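Local coordinates for outer surface protein (Borrelia burgdorferi, PDB 5IZT) that is of unknown function but is an outer surface protein of the PFam54_60 family, probably related to the complement-binding protein CRASP-1, at residues T207-Q210 against F211-K214; G292-I295 against S296-A300; L369-Y372 against I373-Y377. One frame throughout, in Å; residues are numbered along the deposited sequence.

Three local contacts follow one another along a largely helical chain, within the part matching the Borrelia CRASP-1 family. Interaction 1 (207-214) lies in the loop between helices 179-197 and 243-255, interaction 2 (292-300) belongs to helix 280-316, and interaction 3 (369-377) is near the start of the final helix, 366-395. Their centres are 23 to 25 Å apart, and none touches another. Interaction 2 sits about 6 Å from the centre of the chain, the others 19 and 20 Å out. Helix 366-395 carries interaction 3 and later packs beside interaction 2; helix 260-274 borders interactions 1 and 3. The three thus sample a peripheral loop, a central helix and the C-terminal helix.

Interaction 1: residues T207-Q210 against F211-K214; sequences TYDQ and FKMK
A chi1 of 57° places Thr-207 OG1 between its own backbone N and carbonyl carbon, and Asp-209 sets its carboxylate likewise (chi1 68°); this brings the two side chains up to the backbone N-H groups of Phe-211 and Lys-212. Phe-211 N donates to Thr-207 OG1 at 3.0 Å, and this hydroxyl oxygen also lies over one face of the Phe-211 ring, which packs edge-to-face with Tyr-253. The Asp-209 carboxylate divides its oxygens: OD1 accepts a weak bond from Lys-212 N at 3.3 Å, while OD2 meets Lys-212 NZ at 2.9 Å on its syn side, a salt bridge reached because the lysine chain bends twice. Glu-264 of helix 260-274 is a second anionic partner of that ammonium. The amide of Gln-210 crosses the aliphatic part of Lys-214, with Gln-210 CD 3.6 Å from Lys-214 CB; its NE2 bonds to Asn-239 O, whereas OE1 is buried without a polar partner. Lys-214 N bonds to Asp-209 O at 3.1 Å. Gln-210 N to Thr-207 O closes a type I beta turn and Met-213 N to Gln-210 O a type I' turn, two successive turns sharing Gln-210 in the connection between helices 179-197 and 243-255.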
# COMPACT_ATOMS: atom_id res chain seq x y z
N THR A 207 16.62 -8.91 -3.83
CA THR A 207 17.53 -9.62 -4.73
C THR A 207 18.09 -8.68 -5.79
O THR A 207 17.57 -7.59 -6.04
CB THR A 207 16.82 -10.79 -5.40
OG1 THR A 207 15.67 -10.29 -6.10
CG2 THR A 207 16.39 -11.81 -4.36
N TYR A 208 19.17 -9.12 -6.44
CA TYR A 208 19.82 -8.24 -7.40
C TYR A 208 18.88 -7.87 -8.54
O TYR A 208 18.86 -6.72 -8.99
CB TYR A 208 21.11 -8.86 -7.95
CG TYR A 208 21.82 -7.89 -8.86
CD1 TYR A 208 22.63 -6.89 -8.32
CD2 TYR A 208 21.66 -7.93 -10.24
CE1 TYR A 208 23.27 -5.97 -9.12
CE2 TYR A 208 22.30 -7.02 -11.05
CZ TYR A 208 23.11 -6.04 -10.49
OH TYR A 208 23.76 -5.13 -11.30
N ASP A 209 18.10 -8.83 -9.04
CA ASP A 209 17.17 -8.53 -10.12
C ASP A 209 15.84 -7.93 -9.62
O ASP A 209 14.88 -7.89 -10.40
CB ASP A 209 16.93 -9.79 -11.00
CG ASP A 209 16.16 -10.91 -10.29
OD1 ASP A 209 15.59 -10.71 -9.20
OD2 ASP A 209 16.12 -12.03 -10.84
N GLN A 210 15.79 -7.48 -8.36
CA GLN A 210 14.61 -6.85 -7.76
C GLN A 210 13.35 -7.69 -8.01
O GLN A 210 12.31 -7.19 -8.46
CB GLN A 210 14.43 -5.41 -8.26
CG GLN A 210 15.70 -4.56 -8.04
CD GLN A 210 15.73 -3.25 -8.84
OE1 GLN A 210 14.72 -2.82 -9.39
NE2 GLN A 210 16.90 -2.63 -8.91
N PHE A 211 13.46 -9.00 -7.74
CA PHE A 211 12.36 -9.96 -7.87
C PHE A 211 11.74 -9.94 -9.27
O PHE A 211 10.52 -9.92 -9.43
CB PHE A 211 11.30 -9.71 -6.79
CG PHE A 211 11.87 -9.68 -5.39
CD1 PHE A 211 12.20 -10.85 -4.73
CD2 PHE A 211 12.10 -8.46 -4.74
CE1 PHE A 211 12.75 -10.83 -3.44
CE2 PHE A 211 12.65 -8.43 -3.47
CZ PHE A 211 12.97 -9.61 -2.81
N LYS A 212 12.61 -9.95 -10.28
CA LYS A 212 12.30 -9.94 -11.71
C LYS A 212 11.65 -8.63 -12.15
O LYS A 212 11.16 -8.54 -13.29
CB LYS A 212 11.40 -11.11 -12.12
CG LYS A 212 11.89 -12.48 -11.62
CD LYS A 212 13.02 -13.05 -12.44
CE LYS A 212 13.54 -14.36 -11.83
NZ LYS A 212 14.19 -14.15 -10.50
N MET A 213 11.64 -7.61 -11.29
CA MET A 213 11.07 -6.33 -11.67
C MET A 213 12.11 -5.27 -12.00
O MET A 213 11.74 -4.20 -12.51
CB MET A 213 10.13 -5.84 -10.56
CG MET A 213 8.86 -6.73 -10.52
SD MET A 213 7.66 -6.26 -9.25
CE MET A 213 8.55 -6.88 -7.80
N LYS A 214 13.41 -5.54 -11.76
CA LYS A 214 14.44 -4.59 -12.20
C LYS A 214 14.34 -4.33 -13.69
O LYS A 214 14.47 -3.19 -14.14
CB LYS A 214 15.84 -5.12 -11.88
CG LYS A 214 16.97 -4.14 -12.33
CD LYS A 214 18.35 -4.62 -11.89
CE LYS A 214 18.91 -5.73 -12.79
NZ LYS A 214 19.27 -5.25 -14.17

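Interaction 2: residues G292-I295 against S296-A300; sequences GTQI and SFELA
Gln-294 and Glu-298, one helical turn apart, make the polar side-chain contact. Gln-294 NE2 donates to Glu-298 OE2 at 3.0 Å along a nearly straight path (168° at the hydrogen), with the acceptor close to the amide plane. The oxygen offers its anti lone pair, on the side away from OE1, and the amide and carboxylate planes stand 79° apart. Gln-294 has CG anti to its backbone N, and a bend at chi2 carries the amide forward to meet the extended Glu-298 chain. Each group is held at its other end too: Gln-294 OE1 accepts from Arg-343 NE, and Glu-298 OE1 forms a salt bridge with Lys-251. The carboxylate thus bridges an amide and an ammonium, which would favour its charged form. Ser-296 OG bonds to Arg-385 NH1 of helix 366-395.

Each backbone N-H bonds to the carbonyl oxygen four residues earlier, as in a regular alpha helix: Ser-296 N to Gly-292 O, Phe-297 N to Thr-293 O, Glu-298 N to Gln-294 O and Leu-299 N to Ile-295 O, all at 3.0 Å. This is a middle part of helix 280-316, against which helices 243-255, 322-359 and 366-395 pack in an all-helical fold.

Apolar contact is made by Ile-295 and Leu-299, whose side chains lie side by side and point the same way, CG2 of the isoleucine 4.0 Å from CD1 of the leucine.

A cation-pi interaction joins the Phe-297 ring to Arg-343, the same arginine that bonds to the glutamine; CD2 of Phe-297 also comes 4.0 Å from Gln-294 NE2.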
# COMPACT_ATOMS: atom_id res chain seq x y z
N GLY A 292 0.86 3.62 -4.64
CA GLY A 292 0.02 4.68 -4.10
C GLY A 292 -0.78 4.23 -2.89
O GLY A 292 -1.01 5.02 -1.97
N THR A 293 -1.21 2.97 -2.87
CA THR A 293 -1.92 2.44 -1.71
C THR A 293 -1.03 2.50 -0.47
O THR A 293 -1.47 2.95 0.60
CB THR A 293 -2.36 1.01 -1.97
OG1 THR A 293 -3.34 0.99 -3.00
CG2 THR A 293 -2.96 0.36 -0.71
N GLN A 294 0.20 2.00 -0.59
CA GLN A 294 1.06 1.96 0.59
C GLN A 294 1.50 3.36 1.00
O GLN A 294 1.59 3.67 2.20
CB GLN A 294 2.28 1.07 0.32
CG GLN A 294 3.19 0.87 1.55
CD GLN A 294 2.52 0.04 2.63
OE1 GLN A 294 1.56 -0.68 2.37
NE2 GLN A 294 3.02 0.15 3.86
N ILE A 295 1.76 4.24 0.02
CA ILE A 295 2.22 5.57 0.36
C ILE A 295 1.14 6.32 1.12
O ILE A 295 1.39 6.93 2.17
CB ILE A 295 2.65 6.33 -0.91
CG1 ILE A 295 3.94 5.70 -1.47
CG2 ILE A 295 2.81 7.82 -0.59
CD1 ILE A 295 4.31 6.18 -2.88
N SER A 296 -0.09 6.29 0.60
CA SER A 296 -1.20 6.97 1.28
C SER A 296 -1.46 6.36 2.65
O SER A 296 -1.78 7.08 3.60
CB SER A 296 -2.47 6.92 0.45
OG SER A 296 -2.39 7.76 -0.70
N PHE A 297 -1.41 5.03 2.73
CA PHE A 297 -1.60 4.34 4.01
C PHE A 297 -0.62 4.85 5.07
O PHE A 297 -1.02 5.20 6.19
CB PHE A 297 -1.43 2.82 3.79
CG PHE A 297 -1.49 2.00 5.04
CD1 PHE A 297 -2.72 1.71 5.64
CD2 PHE A 297 -0.34 1.51 5.61
CE1 PHE A 297 -2.78 0.92 6.79
CE2 PHE A 297 -0.39 0.72 6.77
CZ PHE A 297 -1.61 0.44 7.36
N GLU A 298 0.67 4.93 4.72
CA GLU A 298 1.66 5.38 5.71
C GLU A 298 1.46 6.84 6.08
O GLU A 298 1.66 7.23 7.25
CB GLU A 298 3.08 5.13 5.17
CG GLU A 298 3.43 3.65 5.07
CD GLU A 298 4.85 3.39 4.55
OE1 GLU A 298 5.67 4.32 4.52
OE2 GLU A 298 5.12 2.23 4.16
N LEU A 299 1.13 7.69 5.11
CA LEU A 299 0.87 9.10 5.43
C LEU A 299 -0.36 9.24 6.32
O LEU A 299 -0.40 10.11 7.21
CB LEU A 299 0.71 9.91 4.13
CG LEU A 299 1.95 10.15 3.26
CD1 LEU A 299 1.53 10.69 1.92
CD2 LEU A 299 2.92 11.14 3.95
N ALA A 300 -1.37 8.40 6.12
CA ALA A 300 -2.58 8.46 6.92
C ALA A 300 -2.32 8.05 8.36
O ALA A 300 -2.89 8.63 9.30
CB ALA A 300 -3.67 7.59 6.29

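Interaction 3: residues L369-Y372 against I373-Y377; sequences LAEY and IKKRY
Unusually close for such a pair, Tyr-372 OH lies 2.6 Å from Arg-376 NH1, which donates to it within the guanidinium plane. The two side chains run side by side in the same direction, both with CG anti to the backbone N, and the ring and guanidinium planes are turned 72° apart. The extended arginine passes along the phenol on its way, Arg-376 CD coming 3.4 Å from Tyr-372 OH. Tyr-377 lies beside the pair: its CE2 comes within 3.8 Å of Tyr-372 CE2, its ring has Arg-376 CG over the centre of one face, and its OH stands over a face of the guanidinium.

Glu-371 is the anionic centre of a salt-bridge network. Its OE2 is met by Lys-375 NZ at 2.8 Å from well above the carboxylate plane (52° out of it), and OE1 has a long salt bridge to Lys-374 NZ at 4.0 Å. On the inner side of the helix, Leu-369 CG packs on Ile-373 CD1 at 3.7 Å, and the two residues reach helices 260-274 and 280-316 respectively.

The helix widens to a pi-type turn at 374-377. Leu-369, Ala-370 and Ile-373 face the protein, while Lys-374, Lys-375 and Arg-376 are exposed. The arginine probably draws electron density from Tyr-372 OH, and Lys-375, with a smaller contribution from Lys-374, would favour an ionised Glu-371.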
# COMPACT_ATOMS: atom_id res chain seq x y z
N LEU A 369 -2.97 -13.18 -20.61
CA LEU A 369 -2.80 -12.82 -19.21
C LEU A 369 -3.10 -11.35 -18.96
O LEU A 369 -3.75 -11.00 -17.97
CB LEU A 369 -1.39 -13.17 -18.76
CG LEU A 369 -1.00 -12.89 -17.31
CD1 LEU A 369 -1.83 -13.75 -16.38
CD2 LEU A 369 0.49 -13.16 -17.14
N ALA A 370 -2.64 -10.46 -19.86
CA ALA A 370 -2.90 -9.04 -19.66
C ALA A 370 -4.39 -8.74 -19.72
O ALA A 370 -4.91 -7.98 -18.90
CB ALA A 370 -2.16 -8.20 -20.70
N GLU A 371 -5.09 -9.31 -20.70
CA GLU A 371 -6.53 -9.10 -20.80
C GLU A 371 -7.25 -9.62 -19.57
O GLU A 371 -8.15 -8.97 -19.04
CB GLU A 371 -7.05 -9.80 -22.07
CG GLU A 371 -8.56 -9.71 -22.28
CD GLU A 371 -8.98 -8.49 -23.09
OE1 GLU A 371 -8.23 -7.50 -23.11
OE2 GLU A 371 -10.07 -8.54 -23.70
N TYR A 372 -6.89 -10.82 -19.12
CA TYR A 372 -7.52 -11.42 -17.95
C TYR A 372 -7.35 -10.54 -16.72
O TYR A 372 -8.32 -10.27 -15.98
CB TYR A 372 -6.92 -12.80 -17.69
CG TYR A 372 -7.54 -13.54 -16.52
CD1 TYR A 372 -8.71 -14.27 -16.70
CD2 TYR A 372 -7.00 -13.46 -15.24
CE1 TYR A 372 -9.30 -14.95 -15.64
CE2 TYR A 372 -7.59 -14.12 -14.18
CZ TYR A 372 -8.74 -14.86 -14.39
OH TYR A 372 -9.35 -15.53 -13.36
N ILE A 373 -6.13 -10.07 -16.48
CA ILE A 373 -5.84 -9.23 -15.31
C ILE A 373 -6.56 -7.90 -15.41
O ILE A 373 -7.13 -7.40 -14.43
CB ILE A 373 -4.31 -9.05 -15.19
CG1 ILE A 373 -3.66 -10.36 -14.76
CG2 ILE A 373 -3.98 -7.89 -14.24
CD1 ILE A 373 -2.14 -10.39 -14.90
N LYS A 374 -6.56 -7.31 -16.61
CA LYS A 374 -7.23 -6.03 -16.78
C LYS A 374 -8.71 -6.12 -16.42
O LYS A 374 -9.24 -5.22 -15.75
CB LYS A 374 -7.02 -5.56 -18.23
CG LYS A 374 -7.46 -4.15 -18.53
CD LYS A 374 -6.78 -3.65 -19.80
CE LYS A 374 -6.72 -4.76 -20.86
NZ LYS A 374 -6.07 -4.33 -22.14
N LYS A 375 -9.39 -7.20 -16.80
CA LYS A 375 -10.82 -7.31 -16.54
C LYS A 375 -11.15 -7.85 -15.15
O LYS A 375 -12.26 -7.61 -14.66
CB LYS A 375 -11.50 -8.16 -17.63
CG LYS A 375 -11.50 -7.43 -19.01
CD LYS A 375 -12.06 -8.26 -20.13
CE LYS A 375 -12.30 -7.40 -21.39
NZ LYS A 375 -12.65 -8.24 -22.57
N ARG A 376 -10.24 -8.57 -14.49
CA ARG A 376 -10.58 -9.17 -13.20
C ARG A 376 -10.06 -8.37 -12.02
O ARG A 376 -10.78 -8.22 -11.02
CB ARG A 376 -10.07 -10.61 -13.08
CG ARG A 376 -10.56 -11.27 -11.79
CD ARG A 376 -10.43 -12.78 -11.75
NE ARG A 376 -10.92 -13.30 -10.46
CZ ARG A 376 -10.87 -14.58 -10.11
NH1 ARG A 376 -10.38 -15.48 -10.95
NH2 ARG A 376 -11.32 -14.96 -8.93
N TYR A 377 -8.84 -7.83 -12.10
CA TYR A 377 -8.20 -7.26 -10.92
C TYR A 377 -7.93 -5.76 -10.99
O TYR A 377 -7.88 -5.12 -9.94
CB TYR A 377 -6.87 -7.98 -10.64
CG TYR A 377 -7.02 -9.47 -10.47
CD1 TYR A 377 -7.51 -10.02 -9.29
CD2 TYR A 377 -6.62 -10.35 -11.49
CE1 TYR A 377 -7.65 -11.42 -9.14
CE2 TYR A 377 -6.75 -11.72 -11.34
CZ TYR A 377 -7.25 -12.25 -10.17
OH TYR A 377 -7.37 -13.61 -10.05